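Local structure of protein-glutamine gamma-glutamyltransferase (Pagrus major, 1G0D) at residues 164-169 against 577-582; 238-243 against 553-558; 269-274 against 513-518; 330-335 against 391-396. The protein catalyses, probably in a calcium-dependent way, the cross-linking of peptide-bound glutamine to primary amines such as protein lysines, releasing ammonia. All blocks are in the same frame, centred on the assembly; numbering follows the deposited sequence.

Interaction 1 (164-169 against 577-582)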
loop_
_atom_site.group_PDB
_atom_site.type_symbol
_atom_site.label_atom_id
_atom_site.label_comp_id
_atom_site.label_asym_id
_atom_site.label_seq_id
_atom_site.Cartn_x
_atom_site.Cartn_y
_atom_site.Cartn_z
ATOM N N MET A 164 -5.493 1.662 9.566
ATOM C CA MET A 164 -6.650 0.798 9.418
ATOM C C MET A 164 -7.594 1.068 10.525
ATOM O O MET A 164 -7.407 2.025 11.265
ATOM C CB MET A 164 -6.220 -0.646 9.482
ATOM C CG MET A 164 -5.492 -1.025 8.248
ATOM S SD MET A 164 -4.899 -2.701 8.209
ATOM C CE MET A 164 -5.734 -3.455 9.606
ATOM N N GLY A 165 -8.588 0.200 10.655
ATOM C CA GLY A 165 -9.610 0.355 11.678
ATOM C C GLY A 165 -10.812 1.112 11.136
ATOM O O GLY A 165 -11.247 0.838 10.025
ATOM N N THR A 166 -11.344 2.055 11.912
ATOM C CA THR A 166 -12.476 2.882 11.499
ATOM C C THR A 166 -12.039 4.337 11.675
ATOM O O THR A 166 -11.127 4.617 12.452
ATOM C CB THR A 166 -13.711 2.600 12.356
ATOM O OG1 THR A 166 -13.402 2.868 13.731
ATOM C CG2 THR A 166 -14.155 1.127 12.195
ATOM N N TRP A 167 -12.677 5.265 10.976
ATOM C CA TRP A 167 -12.251 6.666 11.033
ATOM C C TRP A 167 -12.280 7.313 12.387
ATOM O O TRP A 167 -11.607 8.324 12.590
ATOM C CB TRP A 167 -13.077 7.520 10.105
ATOM C CG TRP A 167 -14.474 7.485 10.495
ATOM C CD1 TRP A 167 -15.432 6.677 9.994
ATOM C CD2 TRP A 167 -15.089 8.252 11.518
ATOM N NE1 TRP A 167 -16.619 6.888 10.639
ATOM C CE2 TRP A 167 -16.434 7.855 11.582
ATOM C CE3 TRP A 167 -14.638 9.239 12.385
ATOM C CZ2 TRP A 167 -17.328 8.409 12.475
ATOM C CZ3 TRP A 167 -15.526 9.789 13.276
ATOM C CH2 TRP A 167 -16.854 9.378 13.318
ATOM N N ASP A 168 -13.079 6.766 13.298
ATOM C CA ASP A 168 -13.180 7.310 14.654
ATOM C C ASP A 168 -12.331 6.479 15.600
ATOM O O ASP A 168 -12.198 6.801 16.766
ATOM C CB ASP A 168 -14.639 7.306 15.140
ATOM C CG ASP A 168 -15.339 5.967 14.904
ATOM O OD1 ASP A 168 -14.846 5.145 14.099
ATOM O OD2 ASP A 168 -16.400 5.729 15.523
ATOM N N TYR A 169 -11.737 5.418 15.085
ATOM C CA TYR A 169 -10.944 4.532 15.910
ATOM C C TYR A 169 -9.886 3.905 14.989
ATOM O O TYR A 169 -9.976 2.736 14.599
ATOM C CB TYR A 169 -11.915 3.505 16.531
ATOM C CG TYR A 169 -11.379 2.523 17.559
ATOM C CD1 TYR A 169 -10.032 2.501 17.930
ATOM C CD2 TYR A 169 -12.219 1.544 18.092
ATOM C CE1 TYR A 169 -9.527 1.500 18.818
ATOM C CE2 TYR A 169 -11.737 0.548 18.967
ATOM C CZ TYR A 169 -10.388 0.525 19.324
ATOM O OH TYR A 169 -9.922 -0.489 20.143
ATOM N N VAL A 577 -24.509 5.152 12.490
ATOM C CA VAL A 577 -23.882 3.852 12.524
ATOM C C VAL A 577 -22.521 3.930 13.175
ATOM O O VAL A 577 -21.893 4.965 13.152
ATOM C CB VAL A 577 -23.759 3.289 11.114
ATOM C CG1 VAL A 577 -23.043 1.942 11.144
ATOM C CG2 VAL A 577 -25.138 3.128 10.546
ATOM N N ALA A 578 -22.094 2.842 13.795
ATOM C CA ALA A 578 -20.800 2.791 14.445
ATOM C C ALA A 578 -20.206 1.427 14.190
ATOM O O ALA A 578 -20.919 0.431 14.221
ATOM C CB ALA A 578 -20.957 3.010 15.935
ATOM N N ASN A 579 -18.916 1.373 13.898
ATOM C CA ASN A 579 -18.270 0.087 13.685
ATOM C C ASN A 579 -17.338 -0.093 14.826
ATOM O O ASN A 579 -16.463 0.742 15.047
ATOM C CB ASN A 579 -17.476 0.071 12.402
ATOM C CG ASN A 579 -18.345 -0.138 11.217
ATOM O OD1 ASN A 579 -18.548 -1.269 10.787
ATOM N ND2 ASN A 579 -18.883 0.950 10.678
ATOM N N ILE A 580 -17.524 -1.182 15.559
ATOM C CA ILE A 580 -16.686 -1.421 16.698
ATOM C C ILE A 580 -15.618 -2.459 16.450
ATOM O O ILE A 580 -15.913 -3.614 16.211
ATOM C CB ILE A 580 -17.518 -1.855 17.900
ATOM C CG1 ILE A 580 -18.690 -0.897 18.079
ATOM C CG2 ILE A 580 -16.667 -1.849 19.161
ATOM C CD1 ILE A 580 -19.551 -1.168 19.302
ATOM N N PRO A 581 -14.347 -2.037 16.416
ATOM C CA PRO A 581 -13.277 -3.005 16.215
ATOM C C PRO A 581 -12.829 -3.553 17.610
ATOM O O PRO A 581 -12.288 -2.820 18.449
ATOM C CB PRO A 581 -12.203 -2.184 15.500
ATOM C CG PRO A 581 -12.549 -0.753 15.751
ATOM C CD PRO A 581 -13.832 -0.663 16.475
ATOM N N LEU A 582 -13.094 -4.830 17.866
ATOM C CA LEU A 582 -12.727 -5.431 19.144
ATOM C C LEU A 582 -11.225 -5.754 19.081
ATOM O O LEU A 582 -10.780 -6.430 18.148
ATOM C CB LEU A 582 -13.559 -6.704 19.382
ATOM C CG LEU A 582 -14.978 -6.671 19.974
ATOM C CD1 LEU A 582 -15.660 -5.414 19.658
ATOM C CD2 LEU A 582 -15.784 -7.775 19.398
HETATM O O HOH W 1 -19.579 6.915 14.723
#
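Tyr169 lays its ring obliquely against Pro581, the tight turn 166-169 meeting the end of strand 577-581. The CB of Tyr169 points toward the strand, and CG, anti to the backbone N (chi1 -174°), lies 3.9 Å from Pro581 CG. On the CD2 side the ring presses on the proline methylenes, too closely in the model for the exact spacing to be trusted. Tyr169 CE2 then comes 3.5 Å from Pro581 O, and the hydroxyl Tyr169 OH ends 3.7 Å from the same Pro581 O. A proline offers the ring a rigid, apolar patch of CG and CD. Beside it, Thr166 CG2 packs on Asn579 CB at 3.5 Å, while Thr166 OG1 turns back to donate to Asp168 OD1 (2.7 Å), tying the type I turn from within. The amide oxygen of Asn579 is held by Arg560. Gly165 suits the corner before the turn: its positive phi of 93° would force a CB against a carbonyl oxygen. Tyr169 also touches Gln481. Since Gln481 and residues 578-581 are probable GTP-binding residues, the contact borders the nucleotide site expected where the catalytic core meets the first C-terminal beta-barrel of a transglutaminase.

Interaction 2 (238-243 against 553-558); sequences EPYTDG and VSEHHL
Tyr240 and Glu555 approach from opposite directions, phenol to carboxylate, and meet in a short hydrogen bond: Tyr240 OH donates to Glu555 OE1 at 2.5 Å. The hydroxyl uses the syn side of OE1 and sits 21° out of the carboxylate plane. Ring and carboxylate are twisted 54° apart, yet the second oxygen still lies in the plane of the ring at its edge, with Glu555 OE2 3.5 Å from Tyr240 CE2. Tyrosine suits this place because its rigid ring spans the gap between two loops and carries a donor at the far end. Glutamate reaches the donor through a folded chain, CG lodged between the backbone N and carbonyl carbon (chi1 63°) and the next bond bent again. Gln271 NE2 donates to the same phenol oxygen, so Tyr240 OH has both a donor and an acceptor, and its rotation is probably fixed. Alongside, Glu238 CB rests 3.8 Å from Ser554 OG, while the carboxylate of Glu238 forms a salt bridge with Arg520. Ser554 and Glu555 begin a type I turn closed by His557 N and Ser554 O. The segment 238-243 runs between strand 232-234 and helix 253-261, with Tyr240 packed on Tyr269 of strand 269-270; the segment 553-558 joins helix 546-549 to strand 558-566, whose first residue, Leu558, pairs with strand 502-513.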
loop_
_atom_site.group_PDB
_atom_site.type_symbol
_atom_site.label_atom_id
_atom_site.label_comp_id
_atom_site.label_asym_id
_atom_site.label_seq_id
_atom_site.Cartn_x
_atom_site.Cartn_y
_atom_site.Cartn_z
ATOM N N GLU A 238 -13.304 -14.634 4.513
ATOM C CA GLU A 238 -12.752 -15.603 5.442
ATOM C C GLU A 238 -12.325 -17.036 5.153
ATOM O O GLU A 238 -11.215 -17.396 5.546
ATOM C CB GLU A 238 -13.554 -15.509 6.722
ATOM C CG GLU A 238 -13.494 -16.677 7.546
ATOM C CD GLU A 238 -14.748 -17.443 7.400
ATOM O OE1 GLU A 238 -14.603 -18.633 7.066
ATOM O OE2 GLU A 238 -15.856 -16.860 7.606
ATOM N N PRO A 239 -13.150 -17.899 4.550
ATOM C CA PRO A 239 -12.438 -19.202 4.388
ATOM C C PRO A 239 -11.286 -19.064 3.349
ATOM O O PRO A 239 -11.497 -19.183 2.145
ATOM C CB PRO A 239 -13.523 -20.163 3.927
ATOM C CG PRO A 239 -14.596 -19.265 3.373
ATOM C CD PRO A 239 -14.532 -17.922 4.078
ATOM N N TYR A 240 -10.075 -18.788 3.829
ATOM C CA TYR A 240 -8.927 -18.574 2.950
ATOM C C TYR A 240 -8.272 -19.903 2.754
ATOM O O TYR A 240 -7.060 -20.058 2.925
ATOM C CB TYR A 240 -7.947 -17.613 3.613
ATOM C CG TYR A 240 -8.568 -16.286 3.961
ATOM C CD1 TYR A 240 -8.902 -15.357 2.970
ATOM C CD2 TYR A 240 -8.882 -15.981 5.269
ATOM C CE1 TYR A 240 -9.540 -14.166 3.291
ATOM C CE2 TYR A 240 -9.516 -14.800 5.599
ATOM C CZ TYR A 240 -9.842 -13.904 4.614
ATOM O OH TYR A 240 -10.484 -12.744 4.977
ATOM N N THR A 241 -9.095 -20.855 2.345
ATOM C CA THR A 241 -8.667 -22.226 2.222
ATOM C C THR A 241 -7.280 -22.598 1.749
ATOM O O THR A 241 -6.535 -23.241 2.509
ATOM C CB THR A 241 -9.706 -23.058 1.459
ATOM O OG1 THR A 241 -10.047 -22.411 0.235
ATOM C CG2 THR A 241 -10.951 -23.202 2.305
ATOM N N ASP A 242 -6.870 -22.222 0.554
ATOM C CA ASP A 242 -5.550 -22.718 0.196
ATOM C C ASP A 242 -4.464 -21.688 0.075
ATOM O O ASP A 242 -3.761 -21.626 -0.931
ATOM C CB ASP A 242 -5.658 -23.535 -1.081
ATOM C CG ASP A 242 -6.859 -24.467 -1.064
ATOM O OD1 ASP A 242 -6.806 -25.493 -0.328
ATOM O OD2 ASP A 242 -7.854 -24.164 -1.778
ATOM N N GLY A 243 -4.313 -20.891 1.121
ATOM C CA GLY A 243 -3.320 -19.842 1.089
ATOM C C GLY A 243 -3.209 -19.125 2.402
ATOM O O GLY A 243 -3.763 -19.582 3.386
ATOM N N VAL A 553 -18.459 -12.848 14.006
ATOM C CA VAL A 553 -17.330 -11.978 13.771
ATOM C C VAL A 553 -16.204 -12.712 13.030
ATOM O O VAL A 553 -16.131 -13.930 13.100
ATOM C CB VAL A 553 -16.926 -11.403 15.141
ATOM C CG1 VAL A 553 -15.517 -11.679 15.470
ATOM C CG2 VAL A 553 -17.274 -9.961 15.179
ATOM N N SER A 554 -15.373 -11.959 12.292
ATOM C CA SER A 554 -14.225 -12.453 11.474
ATOM C C SER A 554 -12.852 -12.104 12.088
ATOM O O SER A 554 -12.762 -11.610 13.217
ATOM C CB SER A 554 -14.264 -11.800 10.084
ATOM O OG SER A 554 -14.588 -12.716 9.069
ATOM N N GLU A 555 -11.790 -12.305 11.301
ATOM C CA GLU A 555 -10.420 -12.031 11.735
ATOM C C GLU A 555 -10.216 -10.598 12.216
ATOM O O GLU A 555 -9.301 -10.335 12.996
ATOM C CB GLU A 555 -9.460 -12.295 10.593
ATOM C CG GLU A 555 -9.703 -11.371 9.429
ATOM C CD GLU A 555 -10.331 -12.068 8.243
ATOM O OE1 GLU A 555 -10.336 -11.453 7.153
ATOM O OE2 GLU A 555 -10.813 -13.221 8.397
ATOM N N HIS A 556 -11.052 -9.672 11.751
ATOM C CA HIS A 556 -10.916 -8.281 12.170
ATOM C C HIS A 556 -11.781 -7.994 13.387
ATOM O O HIS A 556 -11.727 -6.909 13.942
ATOM C CB HIS A 556 -11.257 -7.301 11.019
ATOM C CG HIS A 556 -10.137 -7.095 10.023
ATOM N ND1 HIS A 556 -8.911 -7.718 10.124
ATOM C CD2 HIS A 556 -10.085 -6.364 8.881
ATOM C CE1 HIS A 556 -8.153 -7.386 9.091
ATOM N NE2 HIS A 556 -8.843 -6.567 8.323
ATOM N N HIS A 557 -12.592 -8.954 13.804
ATOM C CA HIS A 557 -13.426 -8.746 14.995
ATOM C C HIS A 557 -14.245 -7.443 14.987
ATOM O O HIS A 557 -14.177 -6.650 15.939
ATOM C CB HIS A 557 -12.543 -8.769 16.259
ATOM C CG HIS A 557 -11.384 -9.710 16.172
ATOM N ND1 HIS A 557 -11.447 -11.012 16.621
ATOM C CD2 HIS A 557 -10.148 -9.556 15.649
ATOM C CE1 HIS A 557 -10.302 -11.620 16.376
ATOM N NE2 HIS A 557 -9.495 -10.756 15.786
ATOM N N LEU A 558 -15.044 -7.244 13.935
ATOM C CA LEU A 558 -15.861 -6.036 13.783
ATOM C C LEU A 558 -17.380 -6.177 14.014
ATOM O O LEU A 558 -18.030 -7.110 13.534
ATOM C CB LEU A 558 -15.655 -5.478 12.386
ATOM C CG LEU A 558 -14.377 -4.756 12.012
ATOM C CD1 LEU A 558 -14.287 -4.814 10.490
ATOM C CD2 LEU A 558 -14.381 -3.295 12.542
#

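Interaction 3 (269-274 against 513-518); sequences YGQCWV and VTYNSL
Tyr515 reaches across to the start of helix 272-286, where Cys272, Trp273 and Gln271 meet its hydroxyl end, its edge and one face. The catalytic sulfur is at the ring's edge, with Cys272 SG 3.5 Å from Tyr515 CE2. Cys272 N makes a weak, bent hydrogen bond (3.2 Å, 128°) to Tyr515 OH, whose modelled position is uncertain. The edge of the Trp273 six-membered ring is turned to the face of Tyr515 in an offset edge-to-face pair, planes 67° apart, and Trp273 CZ3 comes 3.4 Å from Tyr515 CE1. Gln271, at the N-cap position, slides past in the opposite direction, its OE1 3.8 Å from Tyr515 CE1; its amide nitrogen is held by Arg235 O. Tyrosine suits this place: its ring takes the tryptophan edge while the phenol oxygen reaches Cys272 N. Farther out, Phe331 stacks on the Tyr515 ring and Trp329 meets it nearly at right angles. The type I turn 514-517 carries the tyrosine and is stiffened by Thr514 OG1, which accepts from Leu518 N at 2.9 Å. Tyr515 is important for activity, and a phenol lodged beside the nucleophile is consistent with a latent enzyme in which the tyrosine must move before substrate can approach the thiol.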
loop_
_atom_site.group_PDB
_atom_site.type_symbol
_atom_site.label_atom_id
_atom_site.label_comp_id
_atom_site.label_asym_id
_atom_site.label_seq_id
_atom_site.Cartn_x
_atom_site.Cartn_y
_atom_site.Cartn_z
ATOM N N TYR A 269 -3.403 -15.087 -0.080
ATOM C CA TYR A 269 -4.324 -14.204 -0.810
ATOM C C TYR A 269 -4.009 -12.771 -0.393
ATOM O O TYR A 269 -3.171 -12.533 0.442
ATOM C CB TYR A 269 -5.791 -14.488 -0.402
ATOM C CG TYR A 269 -6.314 -15.911 -0.647
ATOM C CD1 TYR A 269 -6.780 -16.330 -1.910
ATOM C CD2 TYR A 269 -6.360 -16.824 0.393
ATOM C CE1 TYR A 269 -7.277 -17.646 -2.101
ATOM C CE2 TYR A 269 -6.845 -18.120 0.215
ATOM C CZ TYR A 269 -7.301 -18.545 -1.016
ATOM O OH TYR A 269 -7.734 -19.876 -1.123
ATOM N N GLY A 270 -4.720 -11.813 -0.942
ATOM C CA GLY A 270 -4.478 -10.456 -0.523
ATOM C C GLY A 270 -5.782 -9.675 -0.443
ATOM O O GLY A 270 -6.829 -10.109 -0.943
ATOM N N GLN A 271 -5.717 -8.532 0.235
ATOM C CA GLN A 271 -6.846 -7.613 0.348
ATOM C C GLN A 271 -6.301 -6.199 0.054
ATOM O O GLN A 271 -5.086 -6.027 -0.003
ATOM C CB GLN A 271 -7.489 -7.732 1.726
ATOM C CG GLN A 271 -8.654 -8.689 1.662
ATOM C CD GLN A 271 -9.002 -9.347 2.987
ATOM O OE1 GLN A 271 -8.686 -8.843 4.085
ATOM N NE2 GLN A 271 -9.675 -10.490 2.888
ATOM N N CYS A 272 -7.167 -5.195 -0.116
ATOM C CA CYS A 272 -6.698 -3.865 -0.493
ATOM C C CYS A 272 -5.425 -3.291 0.119
ATOM O O CYS A 272 -4.560 -2.866 -0.644
ATOM C CB CYS A 272 -7.831 -2.840 -0.451
ATOM S SG CYS A 272 -8.257 -2.231 1.117
ATOM N N TRP A 273 -5.251 -3.282 1.435
ATOM C CA TRP A 273 -3.993 -2.732 1.988
ATOM C C TRP A 273 -2.732 -3.596 1.699
ATOM O O TRP A 273 -1.613 -3.079 1.726
ATOM C CB TRP A 273 -4.106 -2.454 3.503
ATOM C CG TRP A 273 -4.022 -3.684 4.269
ATOM C CD1 TRP A 273 -2.892 -4.282 4.742
ATOM C CD2 TRP A 273 -5.097 -4.585 4.533
ATOM N NE1 TRP A 273 -3.193 -5.506 5.272
ATOM C CE2 TRP A 273 -4.547 -5.720 5.155
ATOM C CE3 TRP A 273 -6.477 -4.547 4.297
ATOM C CZ2 TRP A 273 -5.330 -6.812 5.548
ATOM C CZ3 TRP A 273 -7.247 -5.618 4.682
ATOM C CH2 TRP A 273 -6.675 -6.736 5.299
ATOM N N VAL A 274 -2.891 -4.898 1.437
ATOM C CA VAL A 274 -1.743 -5.755 1.094
ATOM C C VAL A 274 -1.264 -5.512 -0.365
ATOM O O VAL A 274 -0.078 -5.698 -0.677
ATOM C CB VAL A 274 -2.100 -7.246 1.212
ATOM C CG1 VAL A 274 -0.913 -8.069 0.854
ATOM C CG2 VAL A 274 -2.485 -7.574 2.582
ATOM N N VAL A 513 -19.591 -7.720 10.966
ATOM C CA VAL A 513 -19.279 -7.159 9.645
ATOM C C VAL A 513 -17.806 -7.415 9.240
ATOM O O VAL A 513 -16.981 -7.879 10.066
ATOM C CB VAL A 513 -19.550 -5.644 9.715
ATOM C CG1 VAL A 513 -18.269 -4.891 9.632
ATOM C CG2 VAL A 513 -20.524 -5.211 8.659
ATOM N N THR A 514 -17.484 -7.156 7.971
ATOM C CA THR A 514 -16.096 -7.294 7.499
ATOM C C THR A 514 -15.664 -5.884 7.140
ATOM O O THR A 514 -16.523 -5.012 6.914
ATOM C CB THR A 514 -15.926 -8.155 6.231
ATOM O OG1 THR A 514 -16.552 -7.511 5.118
ATOM C CG2 THR A 514 -16.508 -9.518 6.430
ATOM N N TYR A 515 -14.359 -5.626 7.078
ATOM C CA TYR A 515 -13.956 -4.263 6.760
ATOM C C TYR A 515 -14.568 -3.835 5.440
ATOM O O TYR A 515 -15.005 -2.697 5.335
ATOM C CB TYR A 515 -12.428 -4.083 6.766
ATOM C CG TYR A 515 -11.739 -4.205 5.439
ATOM C CD1 TYR A 515 -11.294 -5.442 4.977
ATOM C CD2 TYR A 515 -11.454 -3.082 4.672
ATOM C CE1 TYR A 515 -10.567 -5.562 3.781
ATOM C CE2 TYR A 515 -10.713 -3.189 3.448
ATOM C CZ TYR A 515 -10.278 -4.437 3.022
ATOM O OH TYR A 515 -9.558 -4.574 1.854
ATOM N N ASN A 516 -14.646 -4.724 4.446
ATOM C CA ASN A 516 -15.259 -4.297 3.191
ATOM C C ASN A 516 -16.771 -4.333 3.188
ATOM O O ASN A 516 -17.399 -4.550 2.160
ATOM C CB ASN A 516 -14.720 -5.027 1.945
ATOM C CG ASN A 516 -14.714 -6.515 2.056
ATOM O OD1 ASN A 516 -14.955 -7.192 1.073
ATOM N ND2 ASN A 516 -14.403 -7.040 3.203
ATOM N N SER A 517 -17.354 -4.082 4.353
ATOM C CA SER A 517 -18.797 -4.038 4.494
ATOM C C SER A 517 -19.614 -5.279 4.090
ATOM O O SER A 517 -20.724 -5.162 3.580
ATOM C CB SER A 517 -19.297 -2.808 3.746
ATOM O OG SER A 517 -19.047 -1.656 4.522
ATOM N N LEU A 518 -19.081 -6.464 4.322
ATOM C CA LEU A 518 -19.812 -7.673 4.003
ATOM C C LEU A 518 -20.526 -8.072 5.273
ATOM O O LEU A 518 -19.901 -8.518 6.224
ATOM C CB LEU A 518 -18.854 -8.784 3.611
ATOM C CG LEU A 518 -18.923 -9.505 2.271
ATOM C CD1 LEU A 518 -19.454 -8.619 1.209
ATOM C CD2 LEU A 518 -17.559 -9.965 1.902
#

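Interaction 4 (330-335 against 391-396); sequences NFHCWV and FAEVNA
His332 and Trp334 lean from strand 331-335 toward Glu393 of helix 391-395, within the papain-like catalytic core of the transglutaminase. The strand and helix axes run roughly antiparallel, at 147°, and come within 11.2 Å, a gap that long side chains have to bridge. Asn330 lies where the chain turns a corner, its amide oxygen taken by Arg560. Phe331 leaves the strand on the side away from the helix; its ring packs on Trp273 and stacks on Tyr515. His332 follows, the catalytic histidine. With CG anti to the backbone N (chi1 171°), its ring projects to the helix and offers an edge to the carboxylate: His332 CD2 lies 3.3 Å from Glu393 OE1, close to the ring plane. The two flat groups are 38° apart, and no hydrogen bond joins them, since a carbon, CD2, faces the carboxylate; His332 NE2 bonds to Asp355 instead, and Glu393 OE2 to His300. The glutamate thus lines the histidine's carbon edge, acting as a second-shell neighbour. Cys333 again points away, but Trp334 faces the helix, its NE1 hydrogen-bonded to Tyr440 OH. A long indole suits this spot because the rim of its six-membered ring reaches the aliphatic part of a glutamate folded at chi2: Trp334 CZ3 is 3.5 Å from Glu393 CG. Beyond it, the indole rim makes a looser contact, Trp334 CH2 standing 4.4 Å from Val394 CG2.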
loop_
_atom_site.group_PDB
_atom_site.type_symbol
_atom_site.label_atom_id
_atom_site.label_comp_id
_atom_site.label_asym_id
_atom_site.label_seq_id
_atom_site.Cartn_x
_atom_site.Cartn_y
_atom_site.Cartn_z
ATOM N N ASN A 330 -15.138 0.193 5.632
ATOM C CA ASN A 330 -14.667 0.832 6.869
ATOM C C ASN A 330 -13.430 1.696 6.541
ATOM O O ASN A 330 -13.193 2.754 7.149
ATOM C CB ASN A 330 -14.305 -0.213 7.923
ATOM C CG ASN A 330 -15.523 -0.799 8.625
ATOM O OD1 ASN A 330 -16.675 -0.513 8.266
ATOM N ND2 ASN A 330 -15.271 -1.634 9.626
ATOM N N PHE A 331 -12.640 1.224 5.579
ATOM C CA PHE A 331 -11.456 1.941 5.103
ATOM C C PHE A 331 -11.030 1.255 3.834
ATOM O O PHE A 331 -11.489 0.170 3.512
ATOM C CB PHE A 331 -10.301 1.942 6.136
ATOM C CG PHE A 331 -9.558 0.632 6.240
ATOM C CD1 PHE A 331 -9.900 -0.314 7.214
ATOM C CD2 PHE A 331 -8.548 0.321 5.346
ATOM C CE1 PHE A 331 -9.250 -1.559 7.288
ATOM C CE2 PHE A 331 -7.886 -0.931 5.410
ATOM C CZ PHE A 331 -8.239 -1.870 6.383
ATOM N N HIS A 332 -10.181 1.912 3.083
ATOM C CA HIS A 332 -9.687 1.335 1.858
ATOM C C HIS A 332 -8.376 2.014 1.585
ATOM O O HIS A 332 -8.262 3.230 1.729
ATOM C CB HIS A 332 -10.633 1.598 0.697
ATOM C CG HIS A 332 -10.066 1.197 -0.627
ATOM N ND1 HIS A 332 -9.457 -0.025 -0.830
ATOM C CD2 HIS A 332 -10.051 1.833 -1.826
ATOM C CE1 HIS A 332 -9.095 -0.129 -2.101
ATOM N NE2 HIS A 332 -9.446 0.982 -2.726
ATOM N N CYS A 333 -7.403 1.227 1.163
ATOM C CA CYS A 333 -6.076 1.705 0.882
ATOM C C CYS A 333 -5.651 1.725 -0.593
ATOM O O CYS A 333 -6.082 0.908 -1.411
ATOM C CB CYS A 333 -5.077 0.833 1.631
ATOM S SG CYS A 333 -5.309 0.675 3.371
ATOM N N TRP A 334 -4.798 2.683 -0.924
ATOM C CA TRP A 334 -4.206 2.769 -2.244
ATOM C C TRP A 334 -2.809 3.386 -2.074
ATOM O O TRP A 334 -2.266 3.481 -0.976
ATOM C CB TRP A 334 -5.074 3.553 -3.256
ATOM C CG TRP A 334 -5.379 4.970 -2.921
ATOM C CD1 TRP A 334 -4.581 6.058 -3.141
ATOM C CD2 TRP A 334 -6.591 5.477 -2.327
ATOM N NE1 TRP A 334 -5.221 7.211 -2.719
ATOM C CE2 TRP A 334 -6.451 6.878 -2.216
ATOM C CE3 TRP A 334 -7.777 4.879 -1.880
ATOM C CZ2 TRP A 334 -7.453 7.687 -1.677
ATOM C CZ3 TRP A 334 -8.778 5.693 -1.341
ATOM C CH2 TRP A 334 -8.602 7.083 -1.247
ATOM N N VAL A 335 -2.231 3.831 -3.161
ATOM C CA VAL A 335 -0.899 4.359 -3.087
ATOM C C VAL A 335 -0.811 5.652 -3.879
ATOM O O VAL A 335 -1.545 5.838 -4.831
ATOM C CB VAL A 335 0.003 3.238 -3.612
ATOM C CG1 VAL A 335 0.780 3.631 -4.837
ATOM C CG2 VAL A 335 0.808 2.743 -2.510
ATOM N N PHE A 391 -12.525 9.943 -7.815
ATOM C CA PHE A 391 -13.243 11.066 -7.231
ATOM C C PHE A 391 -14.450 10.495 -6.432
ATOM O O PHE A 391 -14.833 11.040 -5.397
ATOM C CB PHE A 391 -13.716 11.999 -8.359
ATOM C CG PHE A 391 -14.447 13.225 -7.879
ATOM C CD1 PHE A 391 -15.814 13.188 -7.614
ATOM C CD2 PHE A 391 -13.780 14.420 -7.693
ATOM C CE1 PHE A 391 -16.490 14.319 -7.174
ATOM C CE2 PHE A 391 -14.458 15.558 -7.251
ATOM C CZ PHE A 391 -15.805 15.501 -6.990
ATOM N N ALA A 392 -15.040 9.386 -6.894
ATOM C CA ALA A 392 -16.205 8.784 -6.216
ATOM C C ALA A 392 -15.822 8.194 -4.896
ATOM O O ALA A 392 -16.522 8.318 -3.901
ATOM C CB ALA A 392 -16.822 7.698 -7.070
ATOM N N GLU A 393 -14.691 7.520 -4.913
ATOM C CA GLU A 393 -14.142 6.862 -3.741
ATOM C C GLU A 393 -14.137 7.741 -2.490
ATOM O O GLU A 393 -14.384 7.307 -1.366
ATOM C CB GLU A 393 -12.707 6.445 -4.087
ATOM C CG GLU A 393 -11.892 5.934 -2.939
ATOM C CD GLU A 393 -12.221 4.507 -2.630
ATOM O OE1 GLU A 393 -12.344 4.200 -1.425
ATOM O OE2 GLU A 393 -12.361 3.699 -3.594
ATOM N N VAL A 394 -13.876 9.004 -2.734
ATOM C CA VAL A 394 -13.707 10.003 -1.717
ATOM C C VAL A 394 -14.882 11.025 -1.655
ATOM O O VAL A 394 -15.002 11.768 -0.684
ATOM C CB VAL A 394 -12.286 10.615 -2.054
ATOM C CG1 VAL A 394 -12.393 11.994 -2.573
ATOM C CG2 VAL A 394 -11.376 10.489 -0.924
ATOM N N ASN A 395 -15.777 11.016 -2.648
ATOM C CA ASN A 395 -16.896 11.968 -2.712
ATOM C C ASN A 395 -18.330 11.469 -2.922
ATOM O O ASN A 395 -19.266 12.245 -2.756
ATOM C CB ASN A 395 -16.628 12.958 -3.825
ATOM C CG ASN A 395 -15.556 13.943 -3.465
ATOM O OD1 ASN A 395 -15.588 14.518 -2.393
ATOM N ND2 ASN A 395 -14.594 14.144 -4.356
ATOM N N ALA A 396 -18.516 10.205 -3.302
ATOM C CA ALA A 396 -19.858 9.652 -3.579
ATOM C C ALA A 396 -20.932 9.975 -2.544
ATOM O O ALA A 396 -20.665 9.894 -1.349
ATOM C CB ALA A 396 -19.778 8.117 -3.767
#

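Overall arrangement
Interactions 2, 3 and 4 are all nested along the chain inside the loop closed by interaction 1, with interaction 4 innermost. Interactions 2 and 3 lie closest, their centres 9 Å apart, and share the pairing of Leu558 with Val513; interactions 2 and 4 are farthest apart, at 23 Å. Segments 577-582, 513-518 and 553-558 lie on or at the ends of strands 573-581, 502-513 and 558-566 of one sheet, so interactions 1 to 3 join the catalytic core to one barrel. Interaction 3 passes to interaction 4 through a probable hydrogen bond from Asn330 N to Tyr515 O, 2.9 Å. The probable GTP site, Tyr515 and the catalytic residues thus lie close together, consistent with regulation through barrel movement.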